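Local coordinates for D-glycerate 3-kinase (Cryptococcus neoformans var. grubii serotype A, PDB 6CKG), which probably phosphorylates D-glycerate at its 3-hydroxyl with ATP, in a fungal pathogen, at residues Pro218-Leu228 with Asn289-Leu297; Ser308-Phe316 with Arg322-Phe330. All coordinates share one frame; numbering follows the deposited sequence.

Contact 1: residues Pro218-Leu228 with Asn289-Leu297; sequences PTILLYSRSTL and NRYMPSYEL
The 3-10 turn Thr219-Leu222 packs against helix 281-298 where Pro293 kinks it, and Ile220 and Pro293 bring their CA atoms to 4.9 Å. Glu296 carries the polar part of the contact. Its chain is extended beyond CG and reaches the start of the 3-10 turn. Thr219 N gives a hydrogen bond of 2.7 Å to Glu296 OE2 through the syn lone pair of that oxygen. Thr219 OG1 donates to the same Glu296 OE2, also at 2.7 Å, but from above the carboxylate plane, 66° out of it. Ile220 N bonds the other oxygen, Glu296 OE1, at 3.2 Å. Three bonds therefore fix the tilt of the carboxylate. Thr219 OG1 sits between its own backbone N and carbonyl carbon (chi1 63°), which lets hydroxyl and amide reach one oxygen. Thr219 CG2 lies against Met292 CB.

Beside this site the contact turns apolar. Ile220 CG2 touches Pro293 CB and, at 3.7 Å, Leu297 CG. Leu228 CD2 lies loosely beside Pro293 CB and Leu297 CD1. Tyr223 crosses the proline at about a right angle, its CE2 3.5 Å from Pro293 CG. Tyr223 OH makes a weak hydrogen bond of 3.0 Å to Asn289 O, which lies near the ring plane at the edge. Trp260 of helix 258-273 also covers Thr219.

Ser224 is the N-cap of helix 225-236, and its OG accepts from Thr227 N. Glu296 meets the first NH groups of the 3-10 turn much as a cap would, but from another helix. The contact thus packs the turn leading into helix 225-236 against helix 281-298, on the helical side of a P-loop kinase-like fold.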
loop_
_atom_site.group_PDB
_atom_site.type_symbol
_atom_site.label_atom_id
_atom_site.label_comp_id
_atom_site.label_asym_id
_atom_site.label_seq_id
_atom_site.Cartn_x
_atom_site.Cartn_y
_atom_site.Cartn_z
ATOM N N PRO A 218 3.523 16.266 -15.649
ATOM C CA PRO A 218 3.971 15.424 -14.530
ATOM C C PRO A 218 3.793 16.159 -13.205
ATOM O O PRO A 218 4.194 17.317 -13.053
ATOM C CB PRO A 218 5.446 15.153 -14.853
ATOM C CG PRO A 218 5.554 15.368 -16.355
ATOM C CD PRO A 218 4.596 16.496 -16.633
ATOM N N THR A 219 3.163 15.485 -12.241
ATOM C CA THR A 219 2.808 16.176 -11.006
ATOM C C THR A 219 4.022 16.517 -10.149
ATOM O O THR A 219 3.918 17.391 -9.283
ATOM C CB THR A 219 1.819 15.349 -10.193
ATOM O OG1 THR A 219 2.432 14.114 -9.811
ATOM C CG2 THR A 219 0.573 15.066 -11.011
ATOM N N ILE A 220 5.168 15.863 -10.356
ATOM C CA ILE A 220 6.333 16.233 -9.556
ATOM C C ILE A 220 6.706 17.687 -9.805
ATOM O O ILE A 220 7.266 18.344 -8.921
ATOM C CB ILE A 220 7.534 15.297 -9.818
ATOM C CG1 ILE A 220 7.940 15.305 -11.285
ATOM C CG2 ILE A 220 7.219 13.878 -9.335
ATOM C CD1 ILE A 220 9.226 14.497 -11.573
ATOM N N LEU A 221 6.381 18.222 -10.989
ATOM C CA LEU A 221 6.667 19.625 -11.282
ATOM C C LEU A 221 5.812 20.578 -10.458
ATOM O O LEU A 221 6.081 21.780 -10.473
ATOM C CB LEU A 221 6.462 19.925 -12.768
ATOM C CG LEU A 221 7.393 19.204 -13.756
ATOM C CD1 LEU A 221 7.109 19.643 -15.171
ATOM C CD2 LEU A 221 8.856 19.466 -13.413
ATOM N N LEU A 222 4.787 20.078 -9.756
ATOM C CA LEU A 222 4.021 20.934 -8.858
ATOM C C LEU A 222 4.756 21.223 -7.557
ATOM O O LEU A 222 4.311 22.080 -6.788
ATOM C CB LEU A 222 2.661 20.295 -8.539
ATOM C CG LEU A 222 1.668 20.121 -9.693
ATOM C CD1 LEU A 222 0.564 19.163 -9.284
ATOM C CD2 LEU A 222 1.085 21.469 -10.125
ATOM N N TYR A 223 5.871 20.547 -7.300
ATOM C CA TYR A 223 6.518 20.570 -5.997
ATOM C C TYR A 223 7.980 20.965 -6.143
ATOM O O TYR A 223 8.602 20.731 -7.183
ATOM C CB TYR A 223 6.376 19.188 -5.322
ATOM C CG TYR A 223 4.923 18.842 -5.092
ATOM C CD1 TYR A 223 4.218 19.397 -4.022
ATOM C CD2 TYR A 223 4.239 17.998 -5.964
ATOM C CE1 TYR A 223 2.871 19.110 -3.825
ATOM C CE2 TYR A 223 2.900 17.700 -5.769
ATOM C CZ TYR A 223 2.228 18.251 -4.703
ATOM O OH TYR A 223 0.903 17.948 -4.528
ATOM N N SER A 224 8.527 21.550 -5.084
ATOM C CA SER A 224 9.942 21.880 -5.078
ATOM C C SER A 224 10.781 20.612 -4.989
ATOM O O SER A 224 10.330 19.566 -4.513
ATOM C CB SER A 224 10.288 22.789 -3.898
ATOM O OG SER A 224 10.113 22.069 -2.685
ATOM N N ARG A 225 12.030 20.731 -5.438
ATOM C CA ARG A 225 12.983 19.634 -5.302
ATOM C C ARG A 225 13.177 19.247 -3.835
ATOM O O ARG A 225 13.273 18.062 -3.508
ATOM C CB ARG A 225 14.316 20.032 -5.976
ATOM C CG ARG A 225 14.234 20.038 -7.527
ATOM C CD ARG A 225 15.484 20.627 -8.251
ATOM N NE ARG A 225 16.693 20.169 -7.592
ATOM C CZ ARG A 225 17.444 20.927 -6.804
ATOM N NH1 ARG A 225 18.511 20.401 -6.219
ATOM N NH2 ARG A 225 17.143 22.215 -6.627
ATOM N N SER A 226 13.200 20.225 -2.922
ATOM C CA SER A 226 13.382 19.875 -1.512
ATOM C C SER A 226 12.172 19.127 -0.952
ATOM O O SER A 226 12.326 18.206 -0.141
ATOM C CB SER A 226 13.674 21.128 -0.682
ATOM O OG SER A 226 12.550 21.981 -0.645
ATOM N N THR A 227 10.959 19.496 -1.369
ATOM C CA THR A 227 9.790 18.744 -0.928
ATOM C C THR A 227 9.887 17.286 -1.376
ATOM O O THR A 227 9.624 16.362 -0.597
ATOM C CB THR A 227 8.502 19.379 -1.457
ATOM O OG1 THR A 227 8.187 20.545 -0.695
ATOM C CG2 THR A 227 7.304 18.383 -1.350
ATOM N N LEU A 228 10.276 17.062 -2.631
ATOM C CA LEU A 228 10.347 15.695 -3.144
ATOM C C LEU A 228 11.472 14.905 -2.481
ATOM O O LEU A 228 11.311 13.717 -2.192
ATOM C CB LEU A 228 10.512 15.704 -4.667
ATOM C CG LEU A 228 9.385 16.370 -5.458
ATOM C CD1 LEU A 228 9.752 16.525 -6.923
ATOM C CD2 LEU A 228 8.079 15.594 -5.302
ATOM N N ASN A 289 -3.347 14.802 -6.688
ATOM C CA ASN A 289 -2.082 15.448 -7.013
ATOM C C ASN A 289 -1.068 15.330 -5.882
ATOM O O ASN A 289 0.131 15.483 -6.133
ATOM C CB ASN A 289 -2.309 16.924 -7.361
ATOM C CG ASN A 289 -2.904 17.112 -8.737
ATOM O OD1 ASN A 289 -2.827 16.228 -9.583
ATOM N ND2 ASN A 289 -3.492 18.274 -8.971
ATOM N N ARG A 290 -1.512 15.076 -4.648
ATOM C CA ARG A 290 -0.573 14.815 -3.559
ATOM C C ARG A 290 0.019 13.405 -3.626
ATOM O O ARG A 290 1.146 13.198 -3.165
ATOM C CB ARG A 290 -1.246 15.036 -2.196
ATOM C CG ARG A 290 -1.421 16.529 -1.788
ATOM C CD ARG A 290 -2.045 16.738 -0.371
ATOM N NE ARG A 290 -1.132 16.405 0.735
ATOM C CZ ARG A 290 -1.252 15.325 1.514
ATOM N NH1 ARG A 290 -0.376 15.090 2.484
ATOM N NH2 ARG A 290 -2.252 14.480 1.328
ATOM N N TYR A 291 -0.714 12.428 -4.178
ATOM C CA TYR A 291 -0.215 11.060 -4.291
ATOM C C TYR A 291 0.564 10.805 -5.574
ATOM O O TYR A 291 1.515 10.016 -5.561
ATOM C CB TYR A 291 -1.373 10.059 -4.218
ATOM C CG TYR A 291 -2.022 9.997 -2.858
ATOM C CD1 TYR A 291 -2.971 10.948 -2.468
ATOM C CD2 TYR A 291 -1.674 8.999 -1.951
ATOM C CE1 TYR A 291 -3.557 10.896 -1.214
ATOM C CE2 TYR A 291 -2.254 8.943 -0.699
ATOM C CZ TYR A 291 -3.196 9.887 -0.340
ATOM O OH TYR A 291 -3.764 9.823 0.905
ATOM N N MET A 292 0.163 11.429 -6.680
ATOM C CA MET A 292 0.780 11.154 -7.979
ATOM C C MET A 292 2.301 11.312 -8.022
ATOM O O MET A 292 2.946 10.522 -8.729
ATOM C CB MET A 292 0.135 12.044 -9.051
ATOM C CG MET A 292 -0.960 11.370 -9.845
ATOM S SD MET A 292 -0.405 9.896 -10.733
ATOM C CE MET A 292 -1.523 8.710 -10.015
ATOM N N PRO A 293 2.932 12.284 -7.345
ATOM C CA PRO A 293 4.406 12.328 -7.389
ATOM C C PRO A 293 5.046 11.061 -6.857
ATOM O O PRO A 293 6.113 10.664 -7.343
ATOM C CB PRO A 293 4.764 13.542 -6.518
ATOM C CG PRO A 293 3.518 14.301 -6.343
ATOM C CD PRO A 293 2.375 13.375 -6.524
ATOM N N SER A 294 4.407 10.397 -5.888
ATOM C CA SER A 294 4.967 9.158 -5.367
ATOM C C SER A 294 4.885 8.037 -6.392
ATOM O O SER A 294 5.817 7.233 -6.499
ATOM C CB SER A 294 4.254 8.751 -4.071
ATOM O OG SER A 294 4.711 9.538 -2.978
ATOM N N TYR A 295 3.759 7.935 -7.112
ATOM C CA TYR A 295 3.666 6.988 -8.222
ATOM C C TYR A 295 4.737 7.267 -9.266
ATOM O O TYR A 295 5.408 6.345 -9.743
ATOM C CB TYR A 295 2.279 7.054 -8.872
ATOM C CG TYR A 295 1.133 6.493 -8.046
ATOM C CD1 TYR A 295 0.863 5.129 -8.024
ATOM C CD2 TYR A 295 0.294 7.334 -7.332
ATOM C CE1 TYR A 295 -0.202 4.614 -7.280
ATOM C CE2 TYR A 295 -0.770 6.828 -6.585
ATOM C CZ TYR A 295 -1.010 5.475 -6.562
ATOM O OH TYR A 295 -2.071 4.990 -5.828
ATOM N N GLU A 296 4.899 8.542 -9.641
ATOM C CA GLU A 296 5.846 8.903 -10.696
ATOM C C GLU A 296 7.281 8.551 -10.311
ATOM O O GLU A 296 8.040 8.026 -11.133
ATOM C CB GLU A 296 5.730 10.395 -11.016
ATOM C CG GLU A 296 4.386 10.791 -11.625
ATOM C CD GLU A 296 4.234 12.290 -11.814
ATOM O OE1 GLU A 296 5.244 13.010 -11.732
ATOM O OE2 GLU A 296 3.103 12.750 -12.070
ATOM N N LEU A 297 7.672 8.833 -9.066
ATOM C CA LEU A 297 9.063 8.699 -8.644
ATOM C C LEU A 297 9.434 7.311 -8.131
ATOM O O LEU A 297 10.570 6.869 -8.334
ATOM C CB LEU A 297 9.373 9.707 -7.540
ATOM C CG LEU A 297 9.390 11.179 -7.944
ATOM C CD1 LEU A 297 9.717 12.005 -6.723
ATOM C CD2 LEU A 297 10.418 11.410 -9.043
#

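Contact 2: residues Ser308-Phe316 with Arg322-Phe330; sequences SWRGKGLRF and REIVGTESF
Phe330, the C-terminal residue, lies between Gly313 and Arg315. Gly313 CA sits over the centre of one ring face, 3.6 Å from the centroid, in a CH-pi contact. The Arg315 guanidinium lies nearly flat on the opposite face, planes 19° apart and offset toward the rim. With chi1 at 56° the ring of Phe330 folds back across Gly313. The five-membered ring of Trp309 and the Phe330 ring meet at their rims, nearly perpendicular.

Arg315 and Glu328 are a hydrogen-bonded antiparallel pair, and their side chains run side by side. Arg315 NH1 forms a salt bridge of 2.8 Å to Glu328 OE1, with guanidinium and carboxylate planes 85° apart. Asp303 holds Arg315 NH2 and Gln250 holds NE. On the other sheet face Phe316 CD1 touches Ile324 CD1 at 3.5 Å.

At the terminal carboxylate, Gly311 N donates to Phe330 OXT and Gly313 N to Phe330 O, both at 2.9 Å. Lys312 and Gly313 form a classic beta bulge opposite Phe330. Water 1 links Phe330 OXT to Arg310 NH1, while Glu305 takes Arg310 NE in a salt bridge. The two backbone NH groups probably stabilise the carboxylate's negative charge, and Arg310 may add to this through the water. Arg315 joins an aromatic stack to two acidic partners.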
loop_
_atom_site.group_PDB
_atom_site.type_symbol
_atom_site.label_atom_id
_atom_site.label_comp_id
_atom_site.label_asym_id
_atom_site.label_seq_id
_atom_site.Cartn_x
_atom_site.Cartn_y
_atom_site.Cartn_z
ATOM N N SER A 308 12.819 -8.299 -1.592
ATOM C CA SER A 308 12.676 -9.607 -0.979
ATOM C C SER A 308 11.714 -10.497 -1.757
ATOM O O SER A 308 11.772 -11.722 -1.611
ATOM C CB SER A 308 12.228 -9.454 0.477
ATOM O OG SER A 308 11.067 -8.650 0.552
ATOM N N TRP A 309 10.864 -9.913 -2.605
ATOM C CA TRP A 309 9.906 -10.663 -3.410
ATOM C C TRP A 309 10.340 -10.819 -4.860
ATOM O O TRP A 309 9.529 -11.231 -5.701
ATOM C CB TRP A 309 8.534 -9.988 -3.360
ATOM C CG TRP A 309 8.568 -8.539 -3.776
ATOM C CD1 TRP A 309 8.482 -8.046 -5.044
ATOM C CD2 TRP A 309 8.695 -7.402 -2.912
ATOM N NE1 TRP A 309 8.532 -6.673 -5.024
ATOM C CE2 TRP A 309 8.666 -6.254 -3.727
ATOM C CE3 TRP A 309 8.809 -7.245 -1.521
ATOM C CZ2 TRP A 309 8.768 -4.958 -3.204
ATOM C CZ3 TRP A 309 8.906 -5.968 -1.002
ATOM C CH2 TRP A 309 8.878 -4.837 -1.843
ATOM N N ARG A 310 11.582 -10.469 -5.182
ATOM C CA ARG A 310 12.077 -10.617 -6.547
ATOM C C ARG A 310 11.917 -12.058 -7.010
ATOM O O ARG A 310 12.336 -12.985 -6.316
ATOM C CB ARG A 310 13.549 -10.197 -6.612
ATOM C CG ARG A 310 14.237 -10.456 -7.954
ATOM C CD ARG A 310 13.669 -9.552 -9.029
ATOM N NE ARG A 310 14.673 -9.216 -10.034
ATOM C CZ ARG A 310 14.512 -8.276 -10.957
ATOM N NH1 ARG A 310 13.382 -7.579 -11.000
ATOM N NH2 ARG A 310 15.488 -8.024 -11.825
ATOM N N GLY A 311 11.316 -12.245 -8.189
ATOM C CA GLY A 311 11.004 -13.577 -8.687
ATOM C C GLY A 311 9.726 -14.181 -8.135
ATOM O O GLY A 311 9.329 -15.267 -8.568
ATOM N N LYS A 312 9.069 -13.520 -7.196
ATOM C CA LYS A 312 7.855 -14.020 -6.568
ATOM C C LYS A 312 6.751 -12.974 -6.644
ATOM O O LYS A 312 6.032 -12.742 -5.673
ATOM C CB LYS A 312 8.115 -14.415 -5.114
ATOM C CG LYS A 312 9.152 -15.519 -4.918
ATOM C CD LYS A 312 9.437 -15.752 -3.428
ATOM C CE LYS A 312 10.379 -14.691 -2.869
ATOM N NZ LYS A 312 10.349 -14.519 -1.358
ATOM N N GLY A 313 6.612 -12.326 -7.796
ATOM C CA GLY A 313 5.625 -11.276 -7.974
ATOM C C GLY A 313 4.679 -11.596 -9.112
ATOM O O GLY A 313 5.052 -12.250 -10.088
ATOM N N LEU A 314 3.438 -11.147 -8.970
ATOM C CA LEU A 314 2.410 -11.277 -9.990
ATOM C C LEU A 314 1.816 -9.902 -10.236
ATOM O O LEU A 314 1.372 -9.233 -9.292
ATOM C CB LEU A 314 1.309 -12.250 -9.566
ATOM C CG LEU A 314 0.061 -12.333 -10.448
ATOM C CD1 LEU A 314 0.403 -12.890 -11.856
ATOM C CD2 LEU A 314 -1.002 -13.189 -9.751
ATOM N N ARG A 315 1.807 -9.481 -11.494
ATOM C CA ARG A 315 1.273 -8.182 -11.880
ATOM C C ARG A 315 0.054 -8.375 -12.764
ATOM O O ARG A 315 0.106 -9.132 -13.738
ATOM C CB ARG A 315 2.314 -7.348 -12.635
ATOM C CG ARG A 315 1.723 -6.099 -13.310
ATOM C CD ARG A 315 2.819 -5.263 -14.024
ATOM N NE ARG A 315 3.906 -4.951 -13.097
ATOM C CZ ARG A 315 5.137 -5.430 -13.211
ATOM N NH1 ARG A 315 5.451 -6.221 -14.228
ATOM N NH2 ARG A 315 6.055 -5.119 -12.314
ATOM N N PHE A 316 -1.032 -7.690 -12.432
ATOM C CA PHE A 316 -2.191 -7.588 -13.305
ATOM C C PHE A 316 -2.156 -6.230 -13.978
ATOM O O PHE A 316 -2.055 -5.209 -13.298
ATOM C CB PHE A 316 -3.505 -7.726 -12.534
ATOM C CG PHE A 316 -3.691 -9.063 -11.863
ATOM C CD1 PHE A 316 -4.148 -10.157 -12.582
ATOM C CD2 PHE A 316 -3.439 -9.210 -10.512
ATOM C CE1 PHE A 316 -4.332 -11.387 -11.960
ATOM C CE2 PHE A 316 -3.616 -10.432 -9.882
ATOM C CZ PHE A 316 -4.068 -11.521 -10.602
ATOM N N ARG A 322 -11.073 -1.546 -15.404
ATOM C CA ARG A 322 -10.506 -2.433 -14.392
ATOM C C ARG A 322 -10.487 -3.885 -14.842
ATOM O O ARG A 322 -10.323 -4.784 -14.016
ATOM C CB ARG A 322 -11.244 -2.304 -13.055
ATOM C CG ARG A 322 -11.292 -0.884 -12.528
ATOM C CD ARG A 322 -12.129 -0.806 -11.265
ATOM N NE ARG A 322 -12.100 0.527 -10.662
ATOM C CZ ARG A 322 -12.943 1.508 -10.973
ATOM N NH1 ARG A 322 -12.843 2.684 -10.364
ATOM N NH2 ARG A 322 -13.887 1.312 -11.889
ATOM N N GLU A 323 -10.640 -4.127 -16.139
ATOM C CA GLU A 323 -10.562 -5.478 -16.673
ATOM C C GLU A 323 -9.108 -5.859 -16.904
ATOM O O GLU A 323 -8.315 -5.054 -17.392
ATOM C CB GLU A 323 -11.347 -5.574 -17.979
ATOM C CG GLU A 323 -12.809 -5.216 -17.832
ATOM C CD GLU A 323 -13.465 -4.864 -19.152
ATOM O OE1 GLU A 323 -12.736 -4.651 -20.147
ATOM O OE2 GLU A 323 -14.713 -4.798 -19.187
ATOM N N ILE A 324 -8.754 -7.088 -16.539
ATOM C CA ILE A 324 -7.393 -7.558 -16.770
ATOM C C ILE A 324 -7.154 -7.627 -18.273
ATOM O O ILE A 324 -7.912 -8.267 -19.007
ATOM C CB ILE A 324 -7.167 -8.922 -16.106
ATOM C CG1 ILE A 324 -7.260 -8.781 -14.594
ATOM C CG2 ILE A 324 -5.815 -9.512 -16.519
ATOM C CD1 ILE A 324 -7.406 -10.105 -13.896
ATOM N N VAL A 325 -6.111 -6.948 -18.739
ATOM C CA VAL A 325 -5.697 -7.051 -20.133
ATOM C C VAL A 325 -4.350 -7.736 -20.294
ATOM O O VAL A 325 -3.983 -8.079 -21.427
ATOM C CB VAL A 325 -5.681 -5.670 -20.826
ATOM C CG1 VAL A 325 -7.096 -5.098 -20.890
ATOM C CG2 VAL A 325 -4.754 -4.719 -20.100
ATOM N N GLY A 326 -3.609 -7.951 -19.214
ATOM C CA GLY A 326 -2.393 -8.737 -19.276
ATOM C C GLY A 326 -1.910 -9.080 -17.885
ATOM O O GLY A 326 -2.279 -8.435 -16.900
ATOM N N THR A 327 -1.093 -10.125 -17.814
ATOM C CA THR A 327 -0.436 -10.485 -16.569
ATOM C C THR A 327 1.038 -10.706 -16.839
ATOM O O THR A 327 1.435 -11.124 -17.933
ATOM C CB THR A 327 -1.032 -11.751 -15.921
ATOM O OG1 THR A 327 -0.890 -12.854 -16.821
ATOM C CG2 THR A 327 -2.495 -11.540 -15.583
ATOM N N GLU A 328 1.847 -10.428 -15.824
ATOM C CA GLU A 328 3.290 -10.551 -15.921
ATOM C C GLU A 328 3.790 -11.093 -14.598
ATOM O O GLU A 328 3.200 -10.823 -13.550
ATOM C CB GLU A 328 3.963 -9.183 -16.219
ATOM C CG GLU A 328 3.633 -8.596 -17.582
ATOM C CD GLU A 328 4.269 -7.239 -17.812
ATOM O OE1 GLU A 328 4.603 -6.551 -16.826
ATOM O OE2 GLU A 328 4.425 -6.855 -18.988
ATOM N N SER A 329 4.892 -11.827 -14.627
ATOM C CA SER A 329 5.527 -12.176 -13.366
ATOM C C SER A 329 6.719 -11.256 -13.142
ATOM O O SER A 329 7.262 -10.686 -14.083
ATOM C CB SER A 329 5.922 -13.659 -13.329
ATOM O OG SER A 329 7.024 -13.943 -14.137
ATOM N N PHE A 330 7.062 -11.032 -11.880
ATOM C CA PHE A 330 8.279 -10.298 -11.573
ATOM C C PHE A 330 8.919 -10.896 -10.332
ATOM O O PHE A 330 8.602 -12.032 -9.928
ATOM C CB PHE A 330 8.032 -8.760 -11.419
ATOM C CG PHE A 330 6.981 -8.364 -10.363
ATOM C CD1 PHE A 330 5.615 -8.397 -10.663
ATOM C CD2 PHE A 330 7.372 -7.899 -9.115
ATOM C CE1 PHE A 330 4.656 -8.000 -9.722
ATOM C CE2 PHE A 330 6.416 -7.505 -8.148
ATOM C CZ PHE A 330 5.056 -7.570 -8.459
ATOM O OXT PHE A 330 9.791 -10.276 -9.732
HETATM O O HOH W 1 10.942 -7.929 -9.762
HETATM O O HOH W 2 8.222 -7.726 -14.956
#

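How the contacts relate
From the N terminus, residues 218-228 come first and lead into helix 225-236. Contact 1 closes a mostly helical loop of 60 residues when helix 281-298 returns to them; strand 247-253 lies within that loop. The chain then runs on to 308-316, and contact 2 closes the short hairpin of strands 313-318 and 324-329. The two contacts stand in series, neither nested nor crossed. The centres of contact 1 and contact 2 are about 25 Å apart, and the two do not touch. Contact 1 ties the 3-10 turn before helix 225-236 to helix 281-298. Contact 2 finishes the six-stranded mixed sheet, with 324-329 as an outermost strand and 313-318 beside 247-253.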